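Local coordinates for capsular polysaccharide export system protein KpsC (Thermosulfurimonas dismutans, PDB 6MGD) that probably transfers Kdo in beta linkage from its CMP-activated form while building the glycolipid that carries bacterial capsular polysaccharide, at residues K153-Q161 with Y235-F246; F246-G254 with L286-L294. All coordinates share one frame; numbering follows the deposited sequence.

Interaction 1: residues K153-Q161 with Y235-F246; sequences KKIIVVPGQ and YADEVHVLTSLF
V157 and H240 join strands 155-159 and 238-241 at the middle of a parallel sheet: H240 N meets V157 O at 2.9 Å, and V157 N bonds to E238 O. On the buried face that V157 shares with V239, V157 CG1 takes the crowded position between backbone N and carbonyl carbon (chi1 63°), which sets it 3.6 Å from V239 CG2 and against A236 CB. Farther along, P159 lays CB over one face of the F246 ring. On the opposite face of the sheet I156 lays CG2 over the H240 ring, 3.8 Å from its centroid. H240 NE2 bonds in its ring plane to E238 OE1 (3.1 Å), while ND1 pairs with Y260. The looser, solvent end begins at E238: K154 NZ reaches OE2 from above the carboxylate plane, a salt bridge of 3.2 Å, and D237 OD2 takes I155 N with its anti lone pair. At the far end the extended Q161 grips the loop by its amide, OE1 accepting from T243 N (2.9 Å) and NE2 giving to T243 OG1. With OE2 nearer K154 and OE1 bonded to H240, E238 is likely to stay ionised, and its bond to NE2 helps fix the turn of the imidazole ring.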
ATOM      1  N   LYS A 153     -23.787  13.897  15.138  1.00 78.64           N
ATOM      2  CA  LYS A 153     -23.541  13.576  13.743  1.00 75.03           C
ATOM      3  C   LYS A 153     -22.571  12.404  13.625  1.00 73.37           C
ATOM      4  O   LYS A 153     -21.794  12.106  14.536  1.00 75.47           O
ATOM      5  CB  LYS A 153     -22.979  14.792  13.006  1.00 73.86           C
ATOM      6  CG  LYS A 153     -23.741  16.078  13.266  1.00 76.19           C
ATOM      7  CD  LYS A 153     -22.908  17.296  12.899  1.00 75.76           C
ATOM      8  CE  LYS A 153     -23.554  18.574  13.408  1.00 79.22           C
ATOM      9  NZ  LYS A 153     -22.670  19.757  13.221  1.00 79.50           N
ATOM     10  N   LYS A 154     -22.623  11.736  12.475  1.00 74.04           N
ATOM     11  CA  LYS A 154     -21.700  10.641  12.207  1.00 72.84           C
ATOM     12  C   LYS A 154     -20.290  11.184  12.015  1.00 71.34           C
ATOM     13  O   LYS A 154     -20.076  12.141  11.267  1.00 66.65           O
ATOM     14  CB  LYS A 154     -22.145   9.858  10.972  1.00 71.49           C
ATOM     15  CG  LYS A 154     -21.273   8.653  10.660  1.00 71.09           C
ATOM     16  CD  LYS A 154     -22.006   7.639   9.793  1.00 69.67           C
ATOM     17  CE  LYS A 154     -22.282   8.176   8.401  1.00 67.98           C
ATOM     18  NZ  LYS A 154     -22.927   7.146   7.539  1.00 66.81           N
ATOM     19  N   ILE A 155     -19.329  10.578  12.704  1.00 71.65           N
ATOM     20  CA  ILE A 155     -17.935  11.008  12.649  1.00 71.41           C
ATOM     21  C   ILE A 155     -17.270  10.356  11.442  1.00 68.24           C
ATOM     22  O   ILE A 155     -17.169   9.125  11.367  1.00 68.27           O
ATOM     23  CB  ILE A 155     -17.190  10.655  13.947  1.00 75.35           C
ATOM     24  CG1 ILE A 155     -17.909  11.251  15.159  1.00 79.95           C
ATOM     25  CG2 ILE A 155     -15.755  11.164  13.895  1.00 73.08           C
ATOM     26  CD1 ILE A 155     -17.932  12.765  15.173  1.00 73.93           C
ATOM     27  N   ILE A 156     -16.816  11.179  10.498  1.00 65.94           N
ATOM     28  CA  ILE A 156     -16.086  10.725   9.318  1.00 62.35           C
ATOM     29  C   ILE A 156     -14.681  11.321   9.362  1.00 62.45           C
ATOM     30  O   ILE A 156     -14.518  12.513   9.648  1.00 62.37           O
ATOM     31  CB  ILE A 156     -16.815  11.109   8.015  1.00 60.18           C
ATOM     32  CG1 ILE A 156     -18.119  10.324   7.867  1.00 59.88           C
ATOM     33  CG2 ILE A 156     -15.928  10.860   6.802  1.00 56.66           C
ATOM     34  CD1 ILE A 156     -18.811  10.527   6.522  1.00 57.75           C
ATOM     35  N   VAL A 157     -13.670  10.487   9.100  1.00 59.97           N
ATOM     36  CA  VAL A 157     -12.274  10.909   9.059  1.00 62.14           C
ATOM     37  C   VAL A 157     -11.756  10.727   7.639  1.00 62.62           C
ATOM     38  O   VAL A 157     -12.063   9.731   6.975  1.00 56.35           O
ATOM     39  CB  VAL A 157     -11.399  10.125  10.065  1.00 64.75           C
ATOM     40  CG1 VAL A 157     -11.364   8.642   9.724  1.00 64.75           C
ATOM     41  CG2 VAL A 157      -9.983  10.696  10.130  1.00 65.71           C
ATOM     42  N   VAL A 158     -10.982  11.702   7.171  1.00 58.65           N
ATOM     43  CA  VAL A 158     -10.405  11.677   5.830  1.00 56.74           C
ATOM     44  C   VAL A 158      -8.907  11.935   5.931  1.00 59.75           C
ATOM     45  O   VAL A 158      -8.494  13.053   6.266  1.00 60.49           O
ATOM     46  CB  VAL A 158     -11.081  12.706   4.906  1.00 55.58           C
ATOM     47  CG1 VAL A 158     -10.341  12.803   3.579  1.00 53.98           C
ATOM     48  CG2 VAL A 158     -12.542  12.345   4.675  1.00 54.64           C
ATOM     49  N   PRO A 159      -8.060  10.937   5.668  1.00 59.40           N
ATOM     50  CA  PRO A 159      -6.606  11.157   5.694  1.00 60.96           C
ATOM     51  C   PRO A 159      -6.138  11.731   4.366  1.00 60.97           C
ATOM     52  O   PRO A 159      -6.349  11.132   3.309  1.00 60.44           O
ATOM     53  CB  PRO A 159      -6.042   9.751   5.933  1.00 61.23           C
ATOM     54  CG  PRO A 159      -7.060   8.844   5.326  1.00 59.07           C
ATOM     55  CD  PRO A 159      -8.405   9.515   5.488  1.00 58.56           C
ATOM     56  N   GLY A 160      -5.515  12.904   4.419  1.00 62.70           N
ATOM     57  CA  GLY A 160      -4.955  13.488   3.218  1.00 61.80           C
ATOM     58  C   GLY A 160      -3.730  12.732   2.738  1.00 61.80           C
ATOM     59  O   GLY A 160      -3.020  12.086   3.509  1.00 61.72           O
ATOM     60  N   GLN A 161      -3.484  12.819   1.436  1.00 60.60           N
ATOM     61  CA  GLN A 161      -2.336  12.184   0.811  1.00 61.02           C
ATOM     62  C   GLN A 161      -1.480  13.233   0.116  1.00 61.79           C
ATOM     63  O   GLN A 161      -1.914  14.361  -0.128  1.00 62.22           O
ATOM     64  CB  GLN A 161      -2.765  11.123  -0.212  1.00 59.10           C
ATOM     65  CG  GLN A 161      -3.579   9.974   0.354  1.00 58.81           C
ATOM     66  CD  GLN A 161      -3.956   8.961  -0.711  1.00 57.86           C
ATOM     67  OE1 GLN A 161      -5.078   8.454  -0.734  1.00 56.95           O
ATOM     68  NE2 GLN A 161      -3.015   8.661  -1.602  1.00 58.00           N
ATOM     69  N   TYR A 235     -11.751   6.892  17.250  1.00 86.24           N
ATOM     70  CA  TYR A 235     -12.809   7.861  17.506  1.00 86.48           C
ATOM     71  C   TYR A 235     -13.738   8.056  16.313  1.00 81.68           C
ATOM     72  O   TYR A 235     -14.739   8.768  16.441  1.00 82.21           O
ATOM     73  CB  TYR A 235     -12.202   9.209  17.907  1.00 89.60           C
ATOM     74  CG  TYR A 235     -11.371   9.162  19.169  1.00 94.76           C
ATOM     75  CD1 TYR A 235     -10.306  10.035  19.358  1.00 97.65           C
ATOM     76  CD2 TYR A 235     -11.652   8.245  20.176  1.00 96.77           C
ATOM     77  CE1 TYR A 235      -9.542   9.994  20.510  1.00102.92           C
ATOM     78  CE2 TYR A 235     -10.896   8.197  21.331  1.00102.22           C
ATOM     79  CZ  TYR A 235      -9.843   9.073  21.494  1.00105.90           C
ATOM     80  OH  TYR A 235      -9.088   9.028  22.643  1.00112.21           O
ATOM     81  N   ALA A 236     -13.441   7.445  15.170  1.00 79.97           N
ATOM     82  CA  ALA A 236     -14.221   7.637  13.957  1.00 77.21           C
ATOM     83  C   ALA A 236     -15.261   6.535  13.794  1.00 74.44           C
ATOM     84  O   ALA A 236     -15.043   5.383  14.177  1.00 73.25           O
ATOM     85  CB  ALA A 236     -13.313   7.673  12.726  1.00 75.09           C
ATOM     86  N   ASP A 237     -16.406   6.912  13.217  1.00 71.67           N
ATOM     87  CA  ASP A 237     -17.421   5.934  12.841  1.00 70.05           C
ATOM     88  C   ASP A 237     -17.095   5.287  11.500  1.00 65.84           C
ATOM     89  O   ASP A 237     -17.240   4.069  11.346  1.00 64.45           O
ATOM     90  CB  ASP A 237     -18.798   6.599  12.787  1.00 70.90           C
ATOM     91  CG  ASP A 237     -19.284   7.048  14.152  1.00 73.67           C
ATOM     92  OD1 ASP A 237     -19.254   6.228  15.094  1.00 74.72           O
ATOM     93  OD2 ASP A 237     -19.691   8.222  14.283  1.00 74.32           O
ATOM     94  N   GLU A 238     -16.657   6.086  10.526  1.00 64.57           N
ATOM     95  CA  GLU A 238     -16.283   5.597   9.208  1.00 61.56           C
ATOM     96  C   GLU A 238     -15.039   6.338   8.734  1.00 60.35           C
ATOM     97  O   GLU A 238     -14.803   7.490   9.112  1.00 61.70           O
ATOM     98  CB  GLU A 238     -17.419   5.779   8.188  1.00 62.02           C
ATOM     99  CG  GLU A 238     -18.712   5.055   8.539  1.00 63.90           C
ATOM    100  CD  GLU A 238     -19.825   5.328   7.540  1.00 65.42           C
ATOM    101  OE1 GLU A 238     -19.625   6.162   6.632  1.00 65.39           O
ATOM    102  OE2 GLU A 238     -20.902   4.707   7.665  1.00 66.32           O
ATOM    103  N   VAL A 239     -14.249   5.669   7.896  1.00 58.82           N
ATOM    104  CA  VAL A 239     -13.029   6.234   7.325  1.00 58.59           C
ATOM    105  C   VAL A 239     -13.220   6.359   5.817  1.00 54.59           C
ATOM    106  O   VAL A 239     -13.506   5.366   5.137  1.00 51.07           O
ATOM    107  CB  VAL A 239     -11.800   5.371   7.651  1.00 58.63           C
ATOM    108  CG1 VAL A 239     -10.527   6.059   7.181  1.00 60.11           C
ATOM    109  CG2 VAL A 239     -11.737   5.077   9.138  1.00 62.99           C
ATOM    110  N   HIS A 240     -13.058   7.570   5.288  1.00 54.19           N
ATOM    111  CA  HIS A 240     -13.240   7.836   3.863  1.00 54.00           C
ATOM    112  C   HIS A 240     -11.907   8.261   3.260  1.00 54.09           C
ATOM    113  O   HIS A 240     -11.361   9.307   3.625  1.00 54.10           O
ATOM    114  CB  HIS A 240     -14.310   8.905   3.633  1.00 54.27           C
ATOM    115  CG  HIS A 240     -15.694   8.460   3.999  1.00 54.28           C
ATOM    116  ND1 HIS A 240     -16.808   8.823   3.274  1.00 54.18           N
ATOM    117  CD2 HIS A 240     -16.143   7.685   5.015  1.00 54.13           C
ATOM    118  CE1 HIS A 240     -17.884   8.289   3.827  1.00 53.77           C
ATOM    119  NE2 HIS A 240     -17.507   7.593   4.884  1.00 53.52           N
ATOM    120  N   VAL A 241     -11.393   7.452   2.331  1.00 52.16           N
ATOM    121  CA  VAL A 241     -10.062   7.638   1.769  1.00 53.40           C
ATOM    122  C   VAL A 241     -10.155   7.689   0.248  1.00 51.84           C
ATOM    123  O   VAL A 241     -11.204   7.445  -0.348  1.00 52.19           O
ATOM    124  CB  VAL A 241      -9.087   6.523   2.201  1.00 53.30           C
ATOM    125  CG1 VAL A 241      -9.119   6.339   3.709  1.00 54.30           C
ATOM    126  CG2 VAL A 241      -9.428   5.219   1.493  1.00 51.79           C
ATOM    127  N   LEU A 242      -9.022   8.015  -0.375  1.00 52.41           N
ATOM    128  CA  LEU A 242      -8.871   7.900  -1.820  1.00 49.73           C
ATOM    129  C   LEU A 242      -8.147   6.595  -2.140  1.00 49.80           C
ATOM    130  O   LEU A 242      -8.786   5.594  -2.480  1.00 50.25           O
ATOM    131  CB  LEU A 242      -8.119   9.109  -2.385  1.00 51.52           C
ATOM    132  CG  LEU A 242      -8.143   9.331  -3.903  1.00 51.74           C
ATOM    133  CD1 LEU A 242      -9.572   9.399  -4.426  1.00 49.28           C
ATOM    134  CD2 LEU A 242      -7.379  10.597  -4.279  1.00 53.21           C
ATOM    135  N   THR A 243      -6.814   6.585  -2.020  1.00 49.09           N
ATOM    136  CA  THR A 243      -6.029   5.364  -2.177  1.00 48.49           C
ATOM    137  C   THR A 243      -5.078   5.143  -1.005  1.00 51.73           C
ATOM    138  O   THR A 243      -4.087   4.420  -1.148  1.00 48.80           O
ATOM    139  CB  THR A 243      -5.225   5.375  -3.482  1.00 47.76           C
ATOM    140  OG1 THR A 243      -4.243   6.417  -3.428  1.00 48.78           O
ATOM    141  CG2 THR A 243      -6.134   5.586  -4.684  1.00 47.57           C
ATOM    142  N   SER A 244      -5.356   5.742   0.150  1.00 51.45           N
ATOM    143  CA  SER A 244      -4.399   5.730   1.247  1.00 52.84           C
ATOM    144  C   SER A 244      -4.288   4.346   1.877  1.00 53.89           C
ATOM    145  O   SER A 244      -5.289   3.654   2.083  1.00 51.34           O
ATOM    146  CB  SER A 244      -4.799   6.751   2.309  1.00 53.01           C
ATOM    147  OG  SER A 244      -3.789   6.874   3.294  1.00 55.26           O
ATOM    148  N   LEU A 245      -3.050   3.947   2.183  1.00 52.81           N
ATOM    149  CA  LEU A 245      -2.819   2.757   2.994  1.00 55.63           C
ATOM    150  C   LEU A 245      -3.483   2.875   4.362  1.00 56.81           C
ATOM    151  O   LEU A 245      -3.768   1.855   5.000  1.00 55.76           O
ATOM    152  CB  LEU A 245      -1.314   2.525   3.149  1.00 59.16           C
ATOM    153  CG  LEU A 245      -0.828   1.266   3.865  1.00 61.21           C
ATOM    154  CD1 LEU A 245      -1.279   0.022   3.118  1.00 59.33           C
ATOM    155  CD2 LEU A 245       0.690   1.296   4.009  1.00 64.56           C
ATOM    156  N   PHE A 246      -3.729   4.107   4.813  1.00 59.81           N
ATOM    157  CA  PHE A 246      -4.482   4.359   6.038  1.00 61.65           C
ATOM    158  C   PHE A 246      -5.783   3.565   6.073  1.00 57.12           C
ATOM    159  O   PHE A 246      -6.204   3.094   7.137  1.00 56.50           O
ATOM    160  CB  PHE A 246      -4.758   5.860   6.141  1.00 66.53           C
ATOM    161  CG  PHE A 246      -5.109   6.332   7.517  1.00 72.84           C
ATOM    162  CD1 PHE A 246      -6.433   6.483   7.892  1.00 73.59           C
ATOM    163  CD2 PHE A 246      -4.116   6.657   8.427  1.00 78.60           C
ATOM    164  CE1 PHE A 246      -6.762   6.933   9.155  1.00 77.74           C
ATOM    165  CE2 PHE A 246      -4.438   7.107   9.692  1.00 82.21           C
ATOM    166  CZ  PHE A 246      -5.762   7.245  10.056  1.00 81.82           C
TER

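Interaction 2: residues F246-G254 with L286-L294; sequences FGFEALIAG and LQELVAGAL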
ATOM      1  N   PHE A 246      -3.729   4.107   4.813  1.00 59.81           N
ATOM      2  CA  PHE A 246      -4.482   4.359   6.038  1.00 61.65           C
ATOM      3  C   PHE A 246      -5.783   3.565   6.073  1.00 57.12           C
ATOM      4  O   PHE A 246      -6.204   3.094   7.137  1.00 56.50           O
ATOM      5  CB  PHE A 246      -4.758   5.860   6.141  1.00 66.53           C
ATOM      6  CG  PHE A 246      -5.109   6.332   7.517  1.00 72.84           C
ATOM      7  CD1 PHE A 246      -6.433   6.483   7.892  1.00 73.59           C
ATOM      8  CD2 PHE A 246      -4.116   6.657   8.427  1.00 78.60           C
ATOM      9  CE1 PHE A 246      -6.762   6.933   9.155  1.00 77.74           C
ATOM     10  CE2 PHE A 246      -4.438   7.107   9.692  1.00 82.21           C
ATOM     11  CZ  PHE A 246      -5.762   7.245  10.056  1.00 81.82           C
ATOM     12  N   GLY A 247      -6.431   3.398   4.915  1.00 56.09           N
ATOM     13  CA  GLY A 247      -7.684   2.663   4.867  1.00 48.56           C
ATOM     14  C   GLY A 247      -7.527   1.171   5.087  1.00 49.18           C
ATOM     15  O   GLY A 247      -8.440   0.518   5.601  1.00 47.98           O
ATOM     16  N   PHE A 248      -6.383   0.604   4.693  1.00 49.50           N
ATOM     17  CA  PHE A 248      -6.120  -0.797   5.000  1.00 50.13           C
ATOM     18  C   PHE A 248      -5.901  -1.003   6.494  1.00 53.17           C
ATOM     19  O   PHE A 248      -6.271  -2.050   7.038  1.00 53.03           O
ATOM     20  CB  PHE A 248      -4.912  -1.295   4.206  1.00 50.90           C
ATOM     21  CG  PHE A 248      -4.548  -2.729   4.479  1.00 51.94           C
ATOM     22  CD1 PHE A 248      -5.492  -3.736   4.353  1.00 50.42           C
ATOM     23  CD2 PHE A 248      -3.255  -3.073   4.841  1.00 54.78           C
ATOM     24  CE1 PHE A 248      -5.156  -5.056   4.597  1.00 51.64           C
ATOM     25  CE2 PHE A 248      -2.912  -4.392   5.082  1.00 56.07           C
ATOM     26  CZ  PHE A 248      -3.863  -5.384   4.960  1.00 54.47           C
ATOM     27  N   GLU A 249      -5.306  -0.016   7.168  1.00 55.59           N
ATOM     28  CA  GLU A 249      -5.159  -0.091   8.616  1.00 61.05           C
ATOM     29  C   GLU A 249      -6.511   0.007   9.308  1.00 61.42           C
ATOM     30  O   GLU A 249      -6.745  -0.660  10.324  1.00 63.01           O
ATOM     31  CB  GLU A 249      -4.224   1.016   9.104  1.00 66.35           C
ATOM     32  CG  GLU A 249      -4.069   1.086  10.611  1.00 71.65           C
ATOM     33  CD  GLU A 249      -3.060   2.133  11.048  1.00 74.47           C
ATOM     34  OE1 GLU A 249      -3.191   3.303  10.633  1.00 73.52           O
ATOM     35  OE2 GLU A 249      -2.129   1.780  11.800  1.00 77.92           O
ATOM     36  N   ALA A 250      -7.416   0.829   8.770  1.00 61.18           N
ATOM     37  CA  ALA A 250      -8.747   0.945   9.357  1.00 60.30           C
ATOM     38  C   ALA A 250      -9.515  -0.365   9.240  1.00 58.97           C
ATOM     39  O   ALA A 250     -10.275  -0.730  10.146  1.00 59.70           O
ATOM     40  CB  ALA A 250      -9.519   2.083   8.688  1.00 58.26           C
ATOM     41  N   LEU A 251      -9.335  -1.082   8.125  1.00 58.21           N
ATOM     42  CA  LEU A 251      -9.971  -2.387   7.966  1.00 56.64           C
ATOM     43  C   LEU A 251      -9.501  -3.361   9.037  1.00 57.94           C
ATOM     44  O   LEU A 251     -10.310  -4.092   9.619  1.00 55.95           O
ATOM     45  CB  LEU A 251      -9.680  -2.946   6.574  1.00 55.14           C
ATOM     46  CG  LEU A 251     -10.615  -2.509   5.448  1.00 52.94           C
ATOM     47  CD1 LEU A 251     -10.106  -3.024   4.114  1.00 52.06           C
ATOM     48  CD2 LEU A 251     -12.026  -3.011   5.719  1.00 51.57           C
ATOM     49  N   ILE A 252      -8.193  -3.389   9.303  1.00 56.39           N
ATOM     50  CA  ILE A 252      -7.659  -4.237  10.363  1.00 57.48           C
ATOM     51  C   ILE A 252      -8.244  -3.833  11.710  1.00 59.44           C
ATOM     52  O   ILE A 252      -8.551  -4.685  12.551  1.00 61.13           O
ATOM     53  CB  ILE A 252      -6.120  -4.174  10.362  1.00 59.96           C
ATOM     54  CG1 ILE A 252      -5.585  -4.594   8.991  1.00 58.15           C
ATOM     55  CG2 ILE A 252      -5.545  -5.059  11.454  1.00 63.67           C
ATOM     56  CD1 ILE A 252      -4.134  -4.239   8.752  1.00 60.20           C
ATOM     57  N   ALA A 253      -8.425  -2.529  11.929  1.00 59.49           N
ATOM     58  CA  ALA A 253      -9.034  -2.063  13.168  1.00 61.50           C
ATOM     59  C   ALA A 253     -10.524  -2.377  13.235  1.00 65.94           C
ATOM     60  O   ALA A 253     -11.111  -2.297  14.319  1.00 61.54           O
ATOM     61  CB  ALA A 253      -8.807  -0.560  13.335  1.00 62.31           C
ATOM     62  N   GLY A 254     -11.145  -2.726  12.109  1.00 64.66           N
ATOM     63  CA  GLY A 254     -12.547  -3.082  12.077  1.00 62.41           C
ATOM     64  C   GLY A 254     -13.496  -1.945  11.765  1.00 60.65           C
ATOM     65  O   GLY A 254     -14.715  -2.162  11.761  1.00 61.15           O
ATOM     66  N   LEU A 286     -11.764 -10.445   5.750  1.00 58.74           N
ATOM     67  CA  LEU A 286     -10.593  -9.718   6.231  1.00 56.25           C
ATOM     68  C   LEU A 286      -9.382 -10.632   6.369  1.00 57.83           C
ATOM     69  O   LEU A 286      -8.246 -10.194   6.152  1.00 57.29           O
ATOM     70  CB  LEU A 286     -10.907  -9.038   7.565  1.00 54.97           C
ATOM     71  CG  LEU A 286      -9.829  -8.098   8.111  1.00 51.41           C
ATOM     72  CD1 LEU A 286      -9.575  -6.957   7.142  1.00 49.30           C
ATOM     73  CD2 LEU A 286     -10.212  -7.564   9.485  1.00 51.54           C
ATOM     74  N   GLN A 287      -9.601 -11.904   6.713  1.00 56.67           N
ATOM     75  CA  GLN A 287      -8.487 -12.839   6.830  1.00 57.79           C
ATOM     76  C   GLN A 287      -7.894 -13.169   5.466  1.00 57.01           C
ATOM     77  O   GLN A 287      -6.670 -13.274   5.326  1.00 55.98           O
ATOM     78  CB  GLN A 287      -8.944 -14.112   7.540  1.00 62.44           C
ATOM     79  CG  GLN A 287      -9.396 -13.888   8.971  1.00 64.00           C
ATOM     80  CD  GLN A 287     -10.116 -15.090   9.543  1.00 67.80           C
ATOM     81  OE1 GLN A 287     -10.086 -16.178   8.968  1.00 68.94           O
ATOM     82  NE2 GLN A 287     -10.775 -14.898  10.680  1.00 70.10           N
ATOM     83  N   GLU A 288      -8.744 -13.344   4.450  1.00 57.78           N
ATOM     84  CA  GLU A 288      -8.236 -13.579   3.103  1.00 58.33           C
ATOM     85  C   GLU A 288      -7.405 -12.397   2.621  1.00 52.82           C
ATOM     86  O   GLU A 288      -6.332 -12.581   2.035  1.00 51.09           O
ATOM     87  CB  GLU A 288      -9.394 -13.854   2.141  1.00 64.63           C
ATOM     88  CG  GLU A 288     -10.294 -15.009   2.561  1.00 70.54           C
ATOM     89  CD  GLU A 288     -11.420 -15.265   1.576  1.00 74.65           C
ATOM     90  OE1 GLU A 288     -11.180 -15.948   0.557  1.00 77.93           O
ATOM     91  OE2 GLU A 288     -12.544 -14.778   1.817  1.00 76.24           O
ATOM     92  N   LEU A 289      -7.880 -11.175   2.876  1.00 55.46           N
ATOM     93  CA  LEU A 289      -7.128  -9.982   2.497  1.00 52.73           C
ATOM     94  C   LEU A 289      -5.782  -9.938   3.211  1.00 52.84           C
ATOM     95  O   LEU A 289      -4.738  -9.722   2.585  1.00 56.36           O
ATOM     96  CB  LEU A 289      -7.947  -8.730   2.817  1.00 50.59           C
ATOM     97  CG  LEU A 289      -7.847  -7.490   1.917  1.00 48.14           C
ATOM     98  CD1 LEU A 289      -8.093  -6.219   2.726  1.00 45.89           C
ATOM     99  CD2 LEU A 289      -6.524  -7.406   1.164  1.00 46.09           C
ATOM    100  N   VAL A 290      -5.790 -10.149   4.530  1.00 53.10           N
ATOM    101  CA  VAL A 290      -4.560 -10.071   5.311  1.00 50.73           C
ATOM    102  C   VAL A 290      -3.596 -11.182   4.913  1.00 49.66           C
ATOM    103  O   VAL A 290      -2.399 -10.940   4.716  1.00 47.84           O
ATOM    104  CB  VAL A 290      -4.890 -10.105   6.815  1.00 52.99           C
ATOM    105  CG1 VAL A 290      -3.634 -10.362   7.639  1.00 52.66           C
ATOM    106  CG2 VAL A 290      -5.550  -8.798   7.232  1.00 52.44           C
ATOM    107  N   ALA A 291      -4.099 -12.413   4.779  1.00 50.40           N
ATOM    108  CA  ALA A 291      -3.239 -13.525   4.386  1.00 50.28           C
ATOM    109  C   ALA A 291      -2.576 -13.275   3.038  1.00 49.88           C
ATOM    110  O   ALA A 291      -1.440 -13.708   2.816  1.00 50.04           O
ATOM    111  CB  ALA A 291      -4.039 -14.826   4.347  1.00 52.05           C
ATOM    112  N   GLY A 292      -3.260 -12.579   2.133  1.00 51.19           N
ATOM    113  CA  GLY A 292      -2.699 -12.285   0.830  1.00 50.38           C
ATOM    114  C   GLY A 292      -1.798 -11.067   0.824  1.00 49.00           C
ATOM    115  O   GLY A 292      -0.673 -11.123   0.319  1.00 48.51           O
ATOM    116  N   ALA A 293      -2.276  -9.963   1.399  1.00 48.61           N
ATOM    117  CA  ALA A 293      -1.541  -8.704   1.328  1.00 48.60           C
ATOM    118  C   ALA A 293      -0.346  -8.679   2.277  1.00 50.13           C
ATOM    119  O   ALA A 293       0.700  -8.115   1.939  1.00 51.97           O
ATOM    120  CB  ALA A 293      -2.476  -7.533   1.630  1.00 48.17           C
ATOM    121  N   LEU A 294      -0.480  -9.275   3.463  1.00 48.81           N
ATOM    122  CA  LEU A 294       0.552  -9.187   4.489  1.00 47.83           C
ATOM    123  C   LEU A 294       1.433 -10.424   4.589  1.00 46.92           C
ATOM    124  O   LEU A 294       2.624 -10.294   4.891  1.00 43.15           O
ATOM    125  CB  LEU A 294      -0.082  -8.926   5.860  1.00 48.94           C
ATOM    126  CG  LEU A 294      -0.589  -7.506   6.104  1.00 48.95           C
ATOM    127  CD1 LEU A 294      -1.164  -7.369   7.502  1.00 49.38           C
ATOM    128  CD2 LEU A 294       0.536  -6.511   5.885  1.00 47.59           C
TER
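F248 and L251 of helix 246-253 meet L286, L289 and L294 of helix 286-294 in a contact made almost wholly of apolar side chains. The aromatic contacts centre on F248. Its CG lies anti to the backbone N (chi1 179°), which carries the ring out from its own helix toward the other. L289 CD1 touches the ring edge at CE1 (3.7 Å), and L294 CG comes to the edge at CE2 (4.0 Å); A293 CB approaches CZ obliquely at 4.2 Å. Within its own helix I252 CD1 lies over one ring face, and F264 adds an edge-to-face ring contact from a loop. Replacing the ring with an alanine is likely to open a gap between the helices, leaving L289 CD1 and L294 CG without the edge they pack on. The aliphatic contacts lie nearer the start of helix 286-294. L251 crosses L289 at about a right angle, CD1 to CD1 at 4.0 Å, and L286 places CD2 3.5 Å from L251 O and CD1 near L251 CB. At the end of the first helix, G254 N bonds back to L251 O (3.0 Å), and its positive phi of 93° closes a Schellman motif. The axes come no nearer than 11.0 Å and cross at -131°, so long side chains bridge the separation. This is helix-helix packing within a GT-B-type glycosyltransferase, joining the helix after strand 238-241 to helix 286-296.

Interaction 1 and interaction 2 follow one another along the chain and share F246, which meets P159 in the first and begins the helix of the second. Strand 238-241 and helix 246-253 also pack directly, V239 CG2 lying 3.8 Å from A250 CB, so the helix joins the parallel sheet to helix 286-296. Interaction 1 is only partly buried: backbone bonds fix the register of its strands, and charged groups gather at its exposed end. Interaction 2 is buried and rests almost entirely on apolar packing, with a much smaller interface (325 against 801 Å²). The sheet contact combines directional bonds with apolar packing on both its faces; the helix contact has the packing without the bonds.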